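ABC transporter substrate binding protein (Ribose) (Agrobacterium vitis S4, PDB 4WT7) probably serves as the sugar-binding component of an ABC transporter and holds D-allitol between its two lobes. Local coordinates at residues N154-N159 against G217-I222; G241-K246 against A264-A269. One frame throughout, in Å; residues are numbered along the deposited sequence.

Contact 1 (N154-N159 against G217-I222); sequences NVVVFN and GSIKAI
With CG of Asn154 anti to its own carbonyl carbon (chi1 -65°), the side-chain amide swings over to Ser218, and ND2 gives a hydrogen bond of 3.1 Å to Ser218 O. The acceptor lies in the plane of the amide, whereas ND2 sits well above the carbonyl plane of Ser218, away from either lone pair. The backbone of Asn154 is gripped as well: its O receives Lys220 N at 2.8 Å, nearly straight and in the carbonyl plane, and a weak second bond from Ala221 N. Its N reaches Gly217 O through a water that accepts from the former and donates to the latter. Beyond this entry the chains run as neighbouring parallel strands of the sheet in the C-terminal lobe, a Rossmann-like lobe of a periplasmic binding protein. Val156 N donates to Ala221 O at 2.9 Å, and the CA-H groups of Val155 and Ile222 face Ala221 O and Val156 O. On one face of the sheet, CG2 of Val156 meets CG2 of Ile219 at 3.9 Å, and Val156 CB lies by Ile222 CG1. Farther along, Ile222 CG2, set anti to its backbone N, approaches CE2 of Phe158 obliquely at 4.0 Å. Helix 198-212 covers this face, with Val206 against both Phe158 and Ile222; on the reverse face, Val155 CG1 packs on Ala221 CB.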
ATOM      1  N   ASN A 154     -19.655  11.175  10.554  1.00 17.34           N
ATOM      2  CA  ASN A 154     -19.668   9.784  10.157  1.00 18.61           C
ATOM      3  C   ASN A 154     -18.709   9.539   9.000  1.00 19.12           C
ATOM      4  O   ASN A 154     -18.598  10.356   8.065  1.00 16.41           O
ATOM      5  CB  ASN A 154     -21.107   9.351   9.841  1.00 18.96           C
ATOM      6  CG  ASN A 154     -22.004   9.403  11.081  1.00 20.38           C
ATOM      7  OD1 ASN A 154     -21.578   9.047  12.185  1.00 21.13           O
ATOM      8  ND2 ASN A 154     -23.215   9.893  10.919  1.00 22.26           N
ATOM      9  N   VAL A 155     -17.987   8.430   9.103  1.00 20.16           N
ATOM     10  CA  VAL A 155     -16.929   8.071   8.166  1.00 17.30           C
ATOM     11  C   VAL A 155     -17.208   6.716   7.556  1.00 17.31           C
ATOM     12  O   VAL A 155     -17.419   5.729   8.271  1.00 16.60           O
ATOM     13  CB  VAL A 155     -15.563   8.025   8.877  1.00 15.50           C
ATOM     14  CG1 VAL A 155     -14.445   7.754   7.893  1.00 14.61           C
ATOM     15  CG2 VAL A 155     -15.301   9.333   9.594  1.00 15.09           C
ATOM     16  N   VAL A 156     -17.226   6.670   6.229  1.00 14.38           N
ATOM     17  CA  VAL A 156     -17.338   5.426   5.521  1.00 16.34           C
ATOM     18  C   VAL A 156     -15.913   4.914   5.354  1.00 16.36           C
ATOM     19  O   VAL A 156     -14.983   5.662   4.976  1.00 13.06           O
ATOM     20  CB  VAL A 156     -17.991   5.610   4.133  1.00 16.55           C
ATOM     21  CG1 VAL A 156     -17.999   4.305   3.369  1.00 17.33           C
ATOM     22  CG2 VAL A 156     -19.416   6.177   4.244  1.00 19.61           C
ATOM     23  N   VAL A 157     -15.725   3.643   5.647  1.00 12.95           N
ATOM     24  CA  VAL A 157     -14.382   3.093   5.706  1.00 12.23           C
ATOM     25  C   VAL A 157     -14.321   1.918   4.751  1.00 12.02           C
ATOM     26  O   VAL A 157     -15.211   1.057   4.804  1.00 12.30           O
ATOM     27  CB  VAL A 157     -14.058   2.577   7.137  1.00 12.00           C
ATOM     28  CG1 VAL A 157     -13.012   1.526   7.067  1.00 11.39           C
ATOM     29  CG2 VAL A 157     -13.643   3.711   8.076  1.00 12.03           C
ATOM     30  N   PHE A 158     -13.315   1.890   3.876  1.00 11.60           N
ATOM     31  CA  PHE A 158     -12.998   0.716   3.047  1.00 11.33           C
ATOM     32  C   PHE A 158     -11.882  -0.037   3.770  1.00 10.78           C
ATOM     33  O   PHE A 158     -10.786   0.514   3.968  1.00 10.39           O
ATOM     34  CB  PHE A 158     -12.460   1.120   1.660  1.00 11.23           C
ATOM     35  CG  PHE A 158     -13.537   1.505   0.635  1.00 13.84           C
ATOM     36  CD1 PHE A 158     -14.197   0.531  -0.120  1.00 12.01           C
ATOM     37  CD2 PHE A 158     -13.830   2.839   0.385  1.00 12.36           C
ATOM     38  CE1 PHE A 158     -15.164   0.890  -1.077  1.00 12.57           C
ATOM     39  CE2 PHE A 158     -14.790   3.198  -0.562  1.00 13.38           C
ATOM     40  CZ  PHE A 158     -15.440   2.225  -1.304  1.00 13.00           C
ATOM     41  N   ASN A 159     -12.147  -1.285   4.153  1.00 12.83           N
ATOM     42  CA  ASN A 159     -11.190  -2.053   4.941  1.00 11.63           C
ATOM     43  C   ASN A 159     -11.189  -3.484   4.436  1.00 12.60           C
ATOM     44  O   ASN A 159     -11.536  -4.410   5.168  1.00 13.21           O
ATOM     45  CB  ASN A 159     -11.554  -1.950   6.429  1.00 10.83           C
ATOM     46  CG  ASN A 159     -10.574  -2.688   7.350  1.00 10.75           C
ATOM     47  OD1 ASN A 159      -9.382  -2.851   7.048  1.00 12.03           O
ATOM     48  ND2 ASN A 159     -11.086  -3.148   8.482  1.00 11.24           N
ATOM     49  N   GLY A 217     -24.633  15.995   5.144  1.00 23.64           N
ATOM     50  CA  GLY A 217     -23.984  16.028   6.437  1.00 23.10           C
ATOM     51  C   GLY A 217     -24.011  14.711   7.210  1.00 23.79           C
ATOM     52  O   GLY A 217     -23.327  14.583   8.218  1.00 25.61           O
ATOM     53  N   SER A 218     -24.773  13.723   6.763  1.00 23.25           N
ATOM     54  CA  SER A 218     -24.836  12.453   7.492  1.00 24.81           C
ATOM     55  C   SER A 218     -23.635  11.535   7.209  1.00 24.28           C
ATOM     56  O   SER A 218     -23.473  10.474   7.836  1.00 24.49           O
ATOM     57  CB  SER A 218     -26.151  11.724   7.190  1.00 24.93           C
ATOM     58  OG  SER A 218     -26.192  11.299   5.844  1.00 24.08           O
ATOM     59  N   ILE A 219     -22.835  11.919   6.224  1.00 24.78           N
ATOM     60  CA  ILE A 219     -21.505  11.332   5.992  1.00 23.64           C
ATOM     61  C   ILE A 219     -20.561  12.516   5.816  1.00 21.01           C
ATOM     62  O   ILE A 219     -20.930  13.492   5.171  1.00 19.88           O
ATOM     63  CB  ILE A 219     -21.465  10.480   4.711  1.00 21.36           C
ATOM     64  CG1 ILE A 219     -22.462   9.330   4.820  1.00 20.72           C
ATOM     65  CG2 ILE A 219     -20.045   9.999   4.439  1.00 19.89           C
ATOM     66  CD1 ILE A 219     -22.598   8.489   3.586  1.00 20.38           C
ATOM     67  N   LYS A 220     -19.364  12.457   6.391  1.00 18.72           N
ATOM     68  CA  LYS A 220     -18.440  13.583   6.282  1.00 18.36           C
ATOM     69  C   LYS A 220     -17.146  13.183   5.607  1.00 18.51           C
ATOM     70  O   LYS A 220     -16.470  14.033   4.993  1.00 17.46           O
ATOM     71  CB  LYS A 220     -18.157  14.204   7.648  1.00 19.23           C
ATOM     72  CG  LYS A 220     -19.408  14.595   8.401  1.00 23.29           C
ATOM     73  CD  LYS A 220     -19.580  16.089   8.613  1.00 21.78           C
ATOM     74  CE  LYS A 220     -18.456  16.638   9.492  1.00 23.18           C
ATOM     75  NZ  LYS A 220     -18.909  17.540  10.596  1.00 23.29           N
ATOM     76  N   ALA A 221     -16.793  11.898   5.699  1.00 17.02           N
ATOM     77  CA  ALA A 221     -15.569  11.425   5.084  1.00 16.22           C
ATOM     78  C   ALA A 221     -15.658   9.973   4.607  1.00 16.03           C
ATOM     79  O   ALA A 221     -16.540   9.194   5.036  1.00 16.45           O
ATOM     80  CB  ALA A 221     -14.419  11.571   6.052  1.00 15.66           C
ATOM     81  N   ILE A 222     -14.747   9.634   3.703  1.00 15.49           N
ATOM     82  CA  ILE A 222     -14.566   8.269   3.262  1.00 15.25           C
ATOM     83  C   ILE A 222     -13.063   7.971   3.292  1.00 14.43           C
ATOM     84  O   ILE A 222     -12.246   8.681   2.648  1.00 14.12           O
ATOM     85  CB  ILE A 222     -15.086   8.059   1.855  1.00 15.60           C
ATOM     86  CG1 ILE A 222     -16.524   8.565   1.750  1.00 16.48           C
ATOM     87  CG2 ILE A 222     -15.005   6.596   1.471  1.00 15.48           C
ATOM     88  CD1 ILE A 222     -17.104   8.326   0.425  1.00 16.94           C
TER
HETATM   89  O   HOH W   1     -21.694  12.958   9.968  1.00 13.30           O

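Contact 2 (G241-K246 against A264-A269); sequences GRTEIK and ASPAAA
Thr243 and Pro266 meet through carbon atoms: the methyl CG2 of Thr243 lies 3.8 Å from Pro266 CD and equally near Pro266 CG, touching the CD-CG edge of the pyrrolidine ring. The next ring carbon, Pro266 CB, comes to 2.9 Å from Ile245 O, shorter than usual for such a pair, so the exact spacing is doubtful. Past the ring the chains draw alongside each other. Lys246 CA points its hydrogen at Pro266 O over 3.4 Å, and Lys246 CB packs on the methyl of Ala268 at 3.9 Å. The first torsion of Thr243 (chi1 50°) sets CG2 anti to the carbonyl carbon, parting the methyl on the proline from the hydroxyl, and OG1 shares a water with Ala264 O; the water donates to Ala264 O at 2.6 Å.

Further out, the turn bearing Thr243 is braced by a salt bridge between its neighbours. Arg242 NE binds the syn lone pair of Glu244 OE2 at 2.8 Å, with the carboxylate at the edge of the guanidinium and in its plane, while Arg242 NH2 holds Tyr213 O. Behind the proline, Thr234 and Leu237 of helix 227-240 also pack on its ring. A Schellman motif closes that helix, with Gly241, the first residue beyond it, taking the positive phi that leads into the loop. Pro266 and Ala268 then pair through their backbones with Thr247, so the contact lies at the entry of two adjacent parallel strands, 246-249 and 267-272, in the alternating helix-and-strand topology of a Rossmann-like periplasmic binding protein lobe.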
ATOM      1  N   GLY A 241     -23.439  14.549  -6.709  1.00 23.76           N
ATOM      2  CA  GLY A 241     -23.645  15.859  -6.108  1.00 23.86           C
ATOM      3  C   GLY A 241     -23.447  15.942  -4.594  1.00 23.30           C
ATOM      4  O   GLY A 241     -24.136  16.718  -3.910  1.00 23.81           O
ATOM      5  N   ARG A 242     -22.508  15.151  -4.074  1.00 22.32           N
ATOM      6  CA  ARG A 242     -22.249  15.072  -2.631  1.00 21.79           C
ATOM      7  C   ARG A 242     -20.789  15.365  -2.305  1.00 22.68           C
ATOM      8  O   ARG A 242     -20.097  14.519  -1.694  1.00 22.36           O
ATOM      9  CB  ARG A 242     -22.601  13.665  -2.097  1.00 21.66           C
ATOM     10  CG  ARG A 242     -24.088  13.294  -2.250  1.00 22.71           C
ATOM     11  CD  ARG A 242     -24.977  14.033  -1.263  1.00 23.33           C
ATOM     12  NE  ARG A 242     -24.670  13.701   0.126  1.00 22.84           N
ATOM     13  CZ  ARG A 242     -25.048  12.566   0.750  1.00 23.72           C
ATOM     14  NH1 ARG A 242     -25.760  11.656   0.113  1.00 25.03           N
ATOM     15  NH2 ARG A 242     -24.735  12.353   2.018  1.00 22.48           N
ATOM     16  N   THR A 243     -20.310  16.536  -2.718  1.00 20.85           N
ATOM     17  CA  THR A 243     -18.899  16.827  -2.616  1.00 20.01           C
ATOM     18  C   THR A 243     -18.612  17.573  -1.325  1.00 19.82           C
ATOM     19  O   THR A 243     -17.493  18.013  -1.097  1.00 19.26           O
ATOM     20  CB  THR A 243     -18.330  17.575  -3.854  1.00 20.15           C
ATOM     21  OG1 THR A 243     -19.141  18.717  -4.173  1.00 21.06           O
ATOM     22  CG2 THR A 243     -18.263  16.636  -5.048  1.00 20.15           C
ATOM     23  N   GLU A 244     -19.622  17.710  -0.474  1.00 20.36           N
ATOM     24  CA  GLU A 244     -19.359  18.161   0.880  1.00 20.18           C
ATOM     25  C   GLU A 244     -18.526  17.072   1.566  1.00 19.30           C
ATOM     26  O   GLU A 244     -17.741  17.351   2.477  1.00 18.86           O
ATOM     27  CB  GLU A 244     -20.659  18.427   1.641  1.00 21.03           C
ATOM     28  CG  GLU A 244     -21.465  17.176   2.010  1.00 21.16           C
ATOM     29  CD  GLU A 244     -22.333  16.646   0.884  1.00 21.70           C
ATOM     30  OE1 GLU A 244     -22.334  17.194  -0.242  1.00 21.97           O
ATOM     31  OE2 GLU A 244     -23.042  15.679   1.132  1.00 21.93           O
ATOM     32  N   ILE A 245     -18.678  15.840   1.092  1.00 19.09           N
ATOM     33  CA  ILE A 245     -17.962  14.685   1.668  1.00 18.33           C
ATOM     34  C   ILE A 245     -16.485  14.686   1.256  1.00 17.51           C
ATOM     35  O   ILE A 245     -16.184  14.899   0.080  1.00 17.51           O
ATOM     36  CB  ILE A 245     -18.609  13.362   1.204  1.00 18.48           C
ATOM     37  CG1 ILE A 245     -20.061  13.288   1.683  1.00 19.35           C
ATOM     38  CG2 ILE A 245     -17.823  12.163   1.705  1.00 17.73           C
ATOM     39  CD1 ILE A 245     -20.845  12.156   1.080  1.00 19.72           C
ATOM     40  N   LYS A 246     -15.576  14.445   2.206  1.00 17.45           N
ATOM     41  CA  LYS A 246     -14.123  14.460   1.929  1.00 18.86           C
ATOM     42  C   LYS A 246     -13.538  13.053   1.862  1.00 18.61           C
ATOM     43  O   LYS A 246     -13.914  12.178   2.642  1.00 18.53           O
ATOM     44  CB  LYS A 246     -13.372  15.238   3.020  1.00 16.48           C
ATOM     45  CG  LYS A 246     -13.697  16.748   3.054  1.00 17.91           C
ATOM     46  CD  LYS A 246     -13.177  17.417   4.342  1.00 17.03           C
ATOM     47  CE  LYS A 246     -13.366  18.925   4.307  1.00 21.92           C
ATOM     48  NZ  LYS A 246     -14.766  19.248   4.016  1.00 27.18           N
ATOM     49  N   ALA A 264     -11.949  21.802  -6.530  1.00 23.14           N
ATOM     50  CA  ALA A 264     -13.347  21.424  -6.714  1.00 26.19           C
ATOM     51  C   ALA A 264     -13.566  19.914  -6.485  1.00 24.89           C
ATOM     52  O   ALA A 264     -14.700  19.417  -6.553  1.00 25.14           O
ATOM     53  CB  ALA A 264     -13.810  21.831  -8.100  1.00 27.79           C
ATOM     54  N   SER A 265     -12.479  19.198  -6.195  1.00 20.48           N
ATOM     55  CA  SER A 265     -12.544  17.773  -5.878  1.00 22.08           C
ATOM     56  C   SER A 265     -12.620  17.523  -4.376  1.00 20.98           C
ATOM     57  O   SER A 265     -11.884  18.119  -3.589  1.00 18.82           O
ATOM     58  CB  SER A 265     -11.337  17.027  -6.456  1.00 23.11           C
ATOM     59  OG  SER A 265     -11.410  15.646  -6.161  1.00 19.76           O
ATOM     60  N   PRO A 266     -13.507  16.613  -3.967  1.00 21.00           N
ATOM     61  CA  PRO A 266     -13.600  16.241  -2.552  1.00 19.32           C
ATOM     62  C   PRO A 266     -12.405  15.403  -2.033  1.00 19.41           C
ATOM     63  O   PRO A 266     -12.341  15.089  -0.849  1.00 17.84           O
ATOM     64  CB  PRO A 266     -14.907  15.441  -2.496  1.00 21.72           C
ATOM     65  CG  PRO A 266     -15.087  14.921  -3.871  1.00 22.53           C
ATOM     66  CD  PRO A 266     -14.564  15.993  -4.777  1.00 19.89           C
ATOM     67  N   ALA A 267     -11.457  15.061  -2.897  1.00 15.66           N
ATOM     68  CA  ALA A 267     -10.253  14.371  -2.455  1.00 14.87           C
ATOM     69  C   ALA A 267      -9.426  15.312  -1.583  1.00 14.63           C
ATOM     70  O   ALA A 267      -8.902  16.355  -2.055  1.00 14.81           O
ATOM     71  CB  ALA A 267      -9.463  13.888  -3.648  1.00 14.68           C
ATOM     72  N   ALA A 268      -9.295  14.944  -0.311  1.00 14.29           N
ATOM     73  CA  ALA A 268      -8.792  15.884   0.689  1.00 14.26           C
ATOM     74  C   ALA A 268      -7.330  15.658   1.095  1.00 13.63           C
ATOM     75  O   ALA A 268      -6.603  16.594   1.379  1.00 13.66           O
ATOM     76  CB  ALA A 268      -9.699  15.845   1.930  1.00 14.51           C
ATOM     77  N   ALA A 269      -6.917  14.403   1.136  1.00 13.12           N
ATOM     78  CA  ALA A 269      -5.574  14.033   1.572  1.00 12.55           C
ATOM     79  C   ALA A 269      -5.193  12.640   1.053  1.00 12.12           C
ATOM     80  O   ALA A 269      -6.033  11.741   0.952  1.00 12.20           O
ATOM     81  CB  ALA A 269      -5.463  14.076   3.061  1.00 12.46           C
TER
HETATM   82  O   HOH W   2     -17.162  20.227  -6.338  1.00 28.23           O

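Overall arrangement
Strand 153-158 opens contact 1, and the chain returns to it at 217-222 after 57 intervening residues that include helices 165-178 and 198-212. Only after this closure, and after helix 227-240, does contact 2 open at 241-246; it closes at 264-269 over a shorter excursion containing helix 254-260. The two loops therefore follow in series, neither nesting nor crossing. Both contacts belong to the same sheet, in which strands 153-158, 221-224, 246-249 and 267-272 lie side by side. Lys246 joins them: its O and N probably hydrogen-bond to Ile222 N and Lys220 O, while Ile245 CG1 packs against Ile219 O.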